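Local atomic coordinates of CRISPR-associated protein CasA/Cse1 (Thermus thermophilus, PDB entry 4EJ3), a protein that forms part of the Cascade ribonucleoprotein complex and probably takes part in CRISPR-based defence against viruses and plasmids. Residues A43-H48 against D97-Y102; L131-L136 against N156-T161; L377-A382 against R455-A460. All blocks are in the same frame, centred on the assembly; numbering follows the deposited sequence.

Overall arrangement
The chain runs through the three contacts in series. None nests in another and none crosses another. Contact 1 comes first. It closes a largely helical loop and ties the end of helix 40-45 to the start of helix 97-106. Contact 2 closes a shorter loop, most of which (141-155) is not modelled, between strand 131-132 and the lead-in to helix 162-175. Contact 3 closes a mostly helical loop, from the start of helix 380-411 to the turn between helices 437-454 and 461-484. Contacts 2 and 3 lie on opposite sides of the chain's centre, their own centres about 49 Å apart.

Contact 1: residues A43-H48 against D97-Y102; sequences ALLRAH and DPIRDY
L45 meets I99 and R100 where the ends of two helices pack together. The site belongs to the large N-terminal domain of the Cse1 fold, which precedes a C-terminal helical bundle. L44 and L45 stand at the end of the short helix 40-45. I99 and R100 stand in the first turns of helix 97-106. The closest CA atoms are those of L45 and I99, 7.5 Å apart.

The apolar part rests on the fork of L45. L45 CD2 packs on I99 CG2 at 3.5 Å and also reaches I99 CB. The two side chains run past each other in opposite directions. I99 CG2 lies anti to the backbone N (CG1 at chi1 -63°), and this methyl is the branch offered to both leucines. L44 CD1 approaches I99 CG2 more loosely, at 4.2 Å. I99 also touches L72 and A75 of helix 58-75, so a third helix joins the packing.

A mixed part, apolar against the arginine chain, follows. The other methyl of L45, CD1, lies 3.8 Å from R100 CG and equally close to R100 NH1. The two side chains cross at about a right angle. Q96 touches both L45 and R46.

The polar part is a salt bridge within helix 97-106. R100 NH2 gives a hydrogen bond to D97 OD1 at 3.1 Å, with an N-H...O angle of 149°. The carboxylate oxygen lies near the guanidinium plane. This bond helps to fix how the R100 group is turned, and D97 probably balances part of the charge of R100. R46 rests one guanidinium face against L45 CB. The two arginines come together edge to edge, with R46 NH2 4.5 Å from R100 NH1.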
loop_
_atom_site.group_PDB
_atom_site.type_symbol
_atom_site.label_atom_id
_atom_site.label_comp_id
_atom_site.label_asym_id
_atom_site.label_seq_id
_atom_site.Cartn_x
_atom_site.Cartn_y
_atom_site.Cartn_z
ATOM N N ALA A 43 7.033 -14.093 15.615
ATOM C CA ALA A 43 6.792 -12.752 15.087
ATOM C C ALA A 43 5.859 -11.923 15.997
ATOM O O ALA A 43 6.048 -10.715 16.140
ATOM C CB ALA A 43 6.237 -12.828 13.667
ATOM N N LEU A 44 4.871 -12.555 16.618
ATOM C CA LEU A 44 3.996 -11.830 17.542
ATOM C C LEU A 44 4.574 -11.748 18.962
ATOM O O LEU A 44 4.764 -10.653 19.509
ATOM C CB LEU A 44 2.599 -12.456 17.576
ATOM C CG LEU A 44 1.763 -12.281 16.305
ATOM C CD1 LEU A 44 0.404 -12.929 16.475
ATOM C CD2 LEU A 44 1.613 -10.811 15.966
ATOM N N LEU A 45 4.854 -12.904 19.556
ATOM C CA LEU A 45 5.275 -12.959 20.953
ATOM C C LEU A 45 6.582 -12.201 21.209
ATOM O O LEU A 45 6.721 -11.568 22.255
ATOM C CB LEU A 45 5.372 -14.415 21.428
ATOM C CG LEU A 45 4.026 -15.159 21.469
ATOM C CD1 LEU A 45 4.161 -16.564 22.046
ATOM C CD2 LEU A 45 2.983 -14.364 22.245
ATOM N N ARG A 46 7.505 -12.233 20.243
ATOM C CA ARG A 46 8.808 -11.565 20.375
ATOM C C ARG A 46 9.053 -10.463 19.319
ATOM O O ARG A 46 10.153 -10.308 18.791
ATOM C CB ARG A 46 9.922 -12.632 20.425
ATOM C CG ARG A 46 10.180 -13.101 21.894
ATOM C CD ARG A 46 10.719 -14.536 22.083
ATOM N NE ARG A 46 9.678 -15.575 22.201
ATOM C CZ ARG A 46 8.809 -15.724 23.216
ATOM N NH1 ARG A 46 8.773 -14.874 24.250
ATOM N NH2 ARG A 46 7.928 -16.725 23.179
ATOM N N ALA A 47 8.025 -9.655 19.076
ATOM C CA ALA A 47 8.051 -8.610 18.044
ATOM C C ALA A 47 9.113 -7.505 18.237
ATOM O O ALA A 47 9.634 -6.946 17.264
ATOM C CB ALA A 47 6.665 -7.977 17.934
ATOM N N HIS A 48 9.417 -7.191 19.489
ATOM C CA HIS A 48 10.357 -6.121 19.840
ATOM C C HIS A 48 11.803 -6.401 19.438
ATOM O O HIS A 48 12.606 -5.473 19.357
ATOM C CB HIS A 48 10.302 -5.838 21.347
ATOM C CG HIS A 48 10.392 -7.067 22.196
ATOM N ND1 HIS A 48 9.281 -7.797 22.564
ATOM C CD2 HIS A 48 11.459 -7.701 22.738
ATOM C CE1 HIS A 48 9.660 -8.830 23.295
ATOM N NE2 HIS A 48 10.977 -8.794 23.419
ATOM N N ASP A 97 -0.383 -14.095 27.115
ATOM C CA ASP A 97 -1.173 -15.308 27.309
ATOM C C ASP A 97 -2.321 -15.423 26.297
ATOM O O ASP A 97 -2.509 -16.476 25.706
ATOM C CB ASP A 97 -1.691 -15.414 28.758
ATOM C CG ASP A 97 -0.557 -15.527 29.792
ATOM O OD1 ASP A 97 0.602 -15.834 29.411
ATOM O OD2 ASP A 97 -0.827 -15.304 30.997
ATOM N N PRO A 98 -3.079 -14.340 26.076
ATOM C CA PRO A 98 -4.178 -14.464 25.123
ATOM C C PRO A 98 -3.730 -14.705 23.678
ATOM O O PRO A 98 -4.536 -15.185 22.882
ATOM C CB PRO A 98 -4.913 -13.120 25.244
ATOM C CG PRO A 98 -4.461 -12.535 26.528
ATOM C CD PRO A 98 -3.049 -13.003 26.687
ATOM N N ILE A 99 -2.482 -14.372 23.337
ATOM C CA ILE A 99 -1.929 -14.717 22.025
ATOM C C ILE A 99 -1.703 -16.223 21.976
ATOM O O ILE A 99 -2.092 -16.884 21.022
ATOM C CB ILE A 99 -0.595 -13.965 21.715
ATOM C CG1 ILE A 99 -0.813 -12.447 21.655
ATOM C CG2 ILE A 99 0.017 -14.431 20.403
ATOM C CD1 ILE A 99 -1.885 -12.013 20.688
ATOM N N ARG A 100 -1.095 -16.768 23.024
ATOM C CA ARG A 100 -0.823 -18.202 23.081
ATOM C C ARG A 100 -2.105 -19.025 23.134
ATOM O O ARG A 100 -2.225 -20.022 22.435
ATOM C CB ARG A 100 0.096 -18.543 24.258
ATOM C CG ARG A 100 1.574 -18.572 23.877
ATOM C CD ARG A 100 2.427 -19.087 25.024
ATOM N NE ARG A 100 2.334 -18.199 26.185
ATOM C CZ ARG A 100 3.221 -17.261 26.515
ATOM N NH1 ARG A 100 4.321 -17.063 25.788
ATOM N NH2 ARG A 100 3.004 -16.516 27.597
ATOM N N ASP A 101 -3.061 -18.608 23.954
ATOM C CA ASP A 101 -4.340 -19.310 24.043
ATOM C C ASP A 101 -5.033 -19.322 22.677
ATOM O O ASP A 101 -5.636 -20.327 22.294
ATOM C CB ASP A 101 -5.260 -18.681 25.114
ATOM C CG ASP A 101 -4.652 -18.725 26.538
ATOM O OD1 ASP A 101 -3.998 -19.742 26.881
ATOM O OD2 ASP A 101 -4.834 -17.744 27.321
ATOM N N TYR A 102 -4.932 -18.210 21.944
ATOM C CA TYR A 102 -5.549 -18.100 20.620
ATOM C C TYR A 102 -4.836 -18.950 19.582
ATOM O O TYR A 102 -5.487 -19.600 18.767
ATOM C CB TYR A 102 -5.580 -16.649 20.146
ATOM C CG TYR A 102 -6.424 -16.423 18.902
ATOM C CD1 TYR A 102 -7.811 -16.289 18.991
ATOM C CD2 TYR A 102 -5.835 -16.340 17.642
ATOM C CE1 TYR A 102 -8.586 -16.079 17.856
ATOM C CE2 TYR A 102 -6.603 -16.127 16.497
ATOM C CZ TYR A 102 -7.977 -15.998 16.608
ATOM O OH TYR A 102 -8.734 -15.786 15.477
#

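Contact 2: residues L131-L136 against N156-T161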
loop_
_atom_site.group_PDB
_atom_site.type_symbol
_atom_site.label_atom_id
_atom_site.label_comp_id
_atom_site.label_asym_id
_atom_site.label_seq_id
_atom_site.Cartn_x
_atom_site.Cartn_y
_atom_site.Cartn_z
ATOM N N LEU A 131 -2.643 -25.444 -12.484
ATOM C CA LEU A 131 -1.959 -24.270 -12.995
ATOM C C LEU A 131 -0.656 -24.122 -12.221
ATOM O O LEU A 131 -0.567 -24.564 -11.072
ATOM C CB LEU A 131 -2.818 -23.015 -12.818
ATOM C CG LEU A 131 -4.026 -22.865 -13.746
ATOM C CD1 LEU A 131 -4.893 -21.720 -13.264
ATOM C CD2 LEU A 131 -3.595 -22.653 -15.205
ATOM N N PRO A 132 0.361 -23.500 -12.845
ATOM C CA PRO A 132 1.641 -23.288 -12.168
ATOM C C PRO A 132 1.516 -22.286 -11.015
ATOM O O PRO A 132 0.635 -21.422 -11.029
ATOM C CB PRO A 132 2.537 -22.739 -13.281
ATOM C CG PRO A 132 1.599 -22.070 -14.225
ATOM C CD PRO A 132 0.322 -22.849 -14.170
ATOM N N TRP A 133 2.390 -22.416 -10.023
ATOM C CA TRP A 133 2.336 -21.562 -8.837
ATOM C C TRP A 133 2.713 -20.124 -9.166
ATOM O O TRP A 133 2.325 -19.201 -8.456
ATOM C CB TRP A 133 3.235 -22.112 -7.725
ATOM C CG TRP A 133 4.693 -21.854 -7.916
ATOM C CD1 TRP A 133 5.582 -22.652 -8.548
ATOM C CD2 TRP A 133 5.431 -20.718 -7.453
ATOM N NE1 TRP A 133 6.834 -22.093 -8.519
ATOM C CE2 TRP A 133 6.769 -20.900 -7.854
ATOM C CE3 TRP A 133 5.087 -19.559 -6.743
ATOM C CZ2 TRP A 133 7.771 -19.973 -7.566
ATOM C CZ3 TRP A 133 6.085 -18.635 -6.459
ATOM C CH2 TRP A 133 7.410 -18.847 -6.871
ATOM N N SER A 134 3.460 -19.945 -10.253
ATOM C CA SER A 134 3.798 -18.615 -10.762
ATOM C C SER A 134 2.577 -17.757 -11.082
ATOM O O SER A 134 2.701 -16.537 -11.182
ATOM C CB SER A 134 4.709 -18.716 -12.000
ATOM O OG SER A 134 4.086 -19.389 -13.094
ATOM N N LYS A 135 1.407 -18.377 -11.241
ATOM C CA LYS A 135 0.170 -17.618 -11.487
ATOM C C LYS A 135 -0.267 -16.799 -10.266
ATOM O O LYS A 135 -1.002 -15.821 -10.411
ATOM C CB LYS A 135 -0.998 -18.527 -11.940
ATOM C CG LYS A 135 -1.919 -17.863 -12.998
ATOM C CD LYS A 135 -3.424 -17.858 -12.656
ATOM C CE LYS A 135 -4.126 -16.646 -13.331
ATOM N NZ LYS A 135 -5.628 -16.665 -13.307
ATOM N N LEU A 136 0.177 -17.201 -9.072
ATOM C CA LEU A 136 -0.094 -16.433 -7.847
ATOM C C LEU A 136 0.638 -15.092 -7.831
ATOM O O LEU A 136 0.233 -14.168 -7.118
ATOM C CB LEU A 136 0.323 -17.218 -6.605
ATOM C CG LEU A 136 -0.329 -18.572 -6.373
ATOM C CD1 LEU A 136 0.315 -19.256 -5.180
ATOM C CD2 LEU A 136 -1.817 -18.402 -6.168
ATOM N N ASN A 156 12.234 -24.655 -16.850
ATOM C CA ASN A 156 11.562 -23.365 -17.008
ATOM C C ASN A 156 10.876 -22.859 -15.730
ATOM O O ASN A 156 10.984 -21.673 -15.407
ATOM C CB ASN A 156 10.504 -23.442 -18.110
ATOM C CG ASN A 156 11.041 -24.019 -19.401
ATOM O OD1 ASN A 156 12.115 -23.630 -19.878
ATOM N ND2 ASN A 156 10.284 -24.949 -19.986
ATOM N N LEU A 157 10.139 -23.742 -15.041
ATOM C CA LEU A 157 9.418 -23.385 -13.803
ATOM C C LEU A 157 10.152 -23.933 -12.586
ATOM O O LEU A 157 10.303 -25.150 -12.454
ATOM C CB LEU A 157 7.987 -23.940 -13.800
ATOM C CG LEU A 157 7.154 -23.727 -12.510
ATOM C CD1 LEU A 157 6.693 -22.277 -12.364
ATOM C CD2 LEU A 157 5.941 -24.663 -12.443
ATOM N N PRO A 158 10.571 -23.044 -11.667
ATOM C CA PRO A 158 11.328 -23.464 -10.492
ATOM C C PRO A 158 10.429 -23.990 -9.386
ATOM O O PRO A 158 9.234 -23.698 -9.357
ATOM C CB PRO A 158 11.994 -22.169 -10.039
ATOM C CG PRO A 158 10.989 -21.117 -10.378
ATOM C CD PRO A 158 10.262 -21.602 -11.621
ATOM N N LYS A 159 11.019 -24.757 -8.483
ATOM C CA LYS A 159 10.304 -25.320 -7.352
ATOM C C LYS A 159 10.289 -24.294 -6.222
ATOM O O LYS A 159 11.335 -23.955 -5.672
ATOM C CB LYS A 159 10.999 -26.613 -6.887
ATOM C CG LYS A 159 10.240 -27.403 -5.820
ATOM C CD LYS A 159 11.087 -28.532 -5.225
ATOM C CE LYS A 159 11.212 -29.735 -6.161
ATOM N NZ LYS A 159 11.582 -30.981 -5.421
ATOM N N ALA A 160 9.102 -23.802 -5.880
ATOM C CA ALA A 160 8.936 -22.919 -4.726
ATOM C C ALA A 160 9.191 -23.687 -3.435
ATOM O O ALA A 160 8.830 -24.851 -3.334
ATOM C CB ALA A 160 7.533 -22.323 -4.712
ATOM N N THR A 161 9.836 -23.043 -2.462
ATOM C CA THR A 161 9.896 -23.579 -1.110
ATOM C C THR A 161 8.537 -23.364 -0.455
ATOM O O THR A 161 7.781 -22.479 -0.845
ATOM C CB THR A 161 10.959 -22.875 -0.254
ATOM O OG1 THR A 161 10.693 -21.464 -0.218
ATOM C CG2 THR A 161 12.356 -23.123 -0.809
#
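W133 reaches across from residues 131-136 to L157, P158 and A160. It belongs to a short 3-10 segment that follows strand 131-132. From CB, chi1 of 77° sets CG between the backbone N and the carbonyl carbon and sends the indole toward residues 156-161. W133 CD1 then meets L157 CD1 at 4.0 Å. That methyl also touches S134, while L157 CD2 packs on P132 CB. Next, W133 NE1 gives a hydrogen bond to P158 O at 3.0 Å, nearly straight at 164° and close to the ring plane. This bond satisfies the indole N-H and fixes the ring's rotation. CE2 and CZ2 lie under A160 CB, which is 3.5 Å from W133 CE2. A160 CB sits over the six-membered ring of W133 in a CH-pi contact, 3.7 Å from the ring centroid. W133 CZ2 also faces P158 CG at 4.4 Å. The indole is thus held by its edge and one face. Strand 269-281 pairs antiparallel with strand 131-132. Its R270 and V269 form backbone hydrogen bonds with W133 and A160. T161, the N-cap residue, then leads into helix 162-175.

Contact 3: residues L377-A382 against R455-A460; sequences LLTPKA and RVEEEA
A382 packs its methyl against V456, in the turn that links helices 437-454 and 461-484. A382 CB points at the turn and lies 3.9 Å from V456 CG1. V456 meets A382 with both branches, one at the methyl and one at the carbonyl oxygen. With chi1 at 79°, CG1 stands between the backbone N and the carbonyl carbon and faces the methyl. V456 CG2 is anti to the backbone N and comes to 3.7 Å from A382 O. The backbones are close here too: A382 CA lies 3.5 Å from V456 O, in a CA-H...O contact. The small side chain of A382 probably helps to allow this approach. V456 O also receives a weak hydrogen bond from N385 ND2, one turn further along helix 380-411.

E457 flanks the methyl, with E457 CA 4.1 Å from A382 CB. E457 CG passes T379 OG1 at 4.2 Å. The hydroxyl of T379 is hydrogen-bonded to G376 O.

K381 and E459 form the outer edge. Their side chains cross at about a right angle. The lysine chain is bent, while the glutamate runs extended beyond CG. Their charged ends make a long salt bridge, with K381 NZ 4.0 Å from E459 OE1. Such a bridge in an exposed place is probably weak.

The contact lies at one end of the C-terminal helical bundle of Cse1. T379 is the N-cap residue of helix 380-411. R455 to E458 form a type I beta turn after helix 437-454, and the chain then enters helix 461-484. The start of one bundle helix is thus packed on the turn between two others, and L377 and L378 touch E334 of helix 328-341.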
loop_
_atom_site.group_PDB
_atom_site.type_symbol
_atom_site.label_atom_id
_atom_site.label_comp_id
_atom_site.label_asym_id
_atom_site.label_seq_id
_atom_site.Cartn_x
_atom_site.Cartn_y
_atom_site.Cartn_z
ATOM N N LEU A 377 0.535 16.484 12.504
ATOM C CA LEU A 377 0.174 16.543 11.092
ATOM C C LEU A 377 -1.299 16.908 10.896
ATOM O O LEU A 377 -1.636 17.658 9.973
ATOM C CB LEU A 377 0.488 15.208 10.413
ATOM C CG LEU A 377 0.029 14.984 8.970
ATOM C CD1 LEU A 377 1.013 14.091 8.248
ATOM C CD2 LEU A 377 -1.367 14.378 8.925
ATOM N N LEU A 378 -2.169 16.385 11.762
ATOM C CA LEU A 378 -3.605 16.686 11.691
ATOM C C LEU A 378 -4.009 17.904 12.561
ATOM O O LEU A 378 -5.159 18.019 12.990
ATOM C CB LEU A 378 -4.429 15.446 12.054
ATOM C CG LEU A 378 -4.265 14.234 11.120
ATOM C CD1 LEU A 378 -4.253 12.939 11.916
ATOM C CD2 LEU A 378 -5.346 14.182 10.042
ATOM N N THR A 379 -3.053 18.807 12.804
ATOM C CA THR A 379 -3.329 20.105 13.427
ATOM C C THR A 379 -3.574 21.149 12.331
ATOM O O THR A 379 -2.881 21.142 11.310
ATOM C CB THR A 379 -2.160 20.574 14.333
ATOM O OG1 THR A 379 -0.992 20.843 13.541
ATOM C CG2 THR A 379 -1.840 19.518 15.393
ATOM N N PRO A 380 -4.556 22.051 12.530
ATOM C CA PRO A 380 -4.905 23.008 11.476
ATOM C C PRO A 380 -3.751 23.895 10.996
ATOM O O PRO A 380 -3.780 24.370 9.859
ATOM C CB PRO A 380 -6.005 23.851 12.124
ATOM C CG PRO A 380 -6.625 22.947 13.116
ATOM C CD PRO A 380 -5.482 22.149 13.673
ATOM N N LYS A 381 -2.749 24.117 11.837
ATOM C CA LYS A 381 -1.567 24.887 11.426
ATOM C C LYS A 381 -0.796 24.106 10.337
ATOM O O LYS A 381 -0.450 24.661 9.291
ATOM C CB LYS A 381 -0.668 25.202 12.642
ATOM C CG LYS A 381 -0.126 26.657 12.724
ATOM C CD LYS A 381 -0.097 27.171 14.186
ATOM C CE LYS A 381 0.308 28.648 14.315
ATOM N NZ LYS A 381 1.769 28.850 14.548
ATOM N N ALA A 382 -0.567 22.814 10.583
ATOM C CA ALA A 382 0.163 21.948 9.648
ATOM C C ALA A 382 -0.636 21.621 8.381
ATOM O O ALA A 382 -0.058 21.493 7.288
ATOM C CB ALA A 382 0.603 20.662 10.349
ATOM N N ARG A 455 9.024 18.953 8.470
ATOM C CA ARG A 455 9.005 20.270 9.109
ATOM C C ARG A 455 7.695 21.022 8.838
ATOM O O ARG A 455 7.668 22.249 8.882
ATOM C CB ARG A 455 10.209 21.108 8.634
ATOM C CG ARG A 455 11.574 20.660 9.200
ATOM C CD ARG A 455 12.690 21.665 8.882
ATOM N NE ARG A 455 12.327 23.024 9.295
ATOM C CZ ARG A 455 12.949 24.141 8.909
ATOM N NH1 ARG A 455 14.002 24.089 8.093
ATOM N NH2 ARG A 455 12.515 25.323 9.347
ATOM N N VAL A 456 6.608 20.286 8.609
ATOM C CA VAL A 456 5.329 20.868 8.178
ATOM C C VAL A 456 4.557 21.641 9.267
ATOM O O VAL A 456 3.612 22.359 8.952
ATOM C CB VAL A 456 4.399 19.767 7.583
ATOM C CG1 VAL A 456 3.728 18.961 8.690
ATOM C CG2 VAL A 456 3.360 20.368 6.662
ATOM N N GLU A 457 4.935 21.492 10.534
ATOM C CA GLU A 457 4.232 22.191 11.617
ATOM C C GLU A 457 4.756 23.620 11.794
ATOM O O GLU A 457 4.095 24.459 12.417
ATOM C CB GLU A 457 4.346 21.427 12.940
ATOM C CG GLU A 457 3.153 21.645 13.867
ATOM C CD GLU A 457 3.467 21.396 15.339
ATOM O OE1 GLU A 457 4.341 20.550 15.651
ATOM O OE2 GLU A 457 2.821 22.052 16.188
ATOM N N GLU A 458 5.935 23.889 11.235
ATOM C CA GLU A 458 6.525 25.230 11.268
ATOM C C GLU A 458 5.754 26.083 10.270
ATOM O O GLU A 458 5.216 25.555 9.294
ATOM C CB GLU A 458 8.011 25.230 10.857
ATOM C CG GLU A 458 8.842 23.979 11.185
ATOM C CD GLU A 458 9.685 24.110 12.435
ATOM O OE1 GLU A 458 9.158 24.559 13.479
ATOM O OE2 GLU A 458 10.878 23.740 12.368
ATOM N N GLU A 459 5.692 27.392 10.510
ATOM C CA GLU A 459 5.253 28.318 9.467
ATOM C C GLU A 459 6.503 28.868 8.753
ATOM O O GLU A 459 6.390 29.579 7.753
ATOM C CB GLU A 459 4.335 29.427 10.030
ATOM C CG GLU A 459 3.037 29.629 9.198
ATOM C CD GLU A 459 2.054 30.657 9.785
ATOM O OE1 GLU A 459 1.578 30.478 10.935
ATOM O OE2 GLU A 459 1.731 31.633 9.073
ATOM N N ALA A 460 7.686 28.500 9.257
ATOM C CA ALA A 460 8.968 28.784 8.593
ATOM C C ALA A 460 9.317 27.752 7.512
ATOM O O ALA A 460 10.385 27.830 6.896
ATOM C CB ALA A 460 10.090 28.838 9.622
#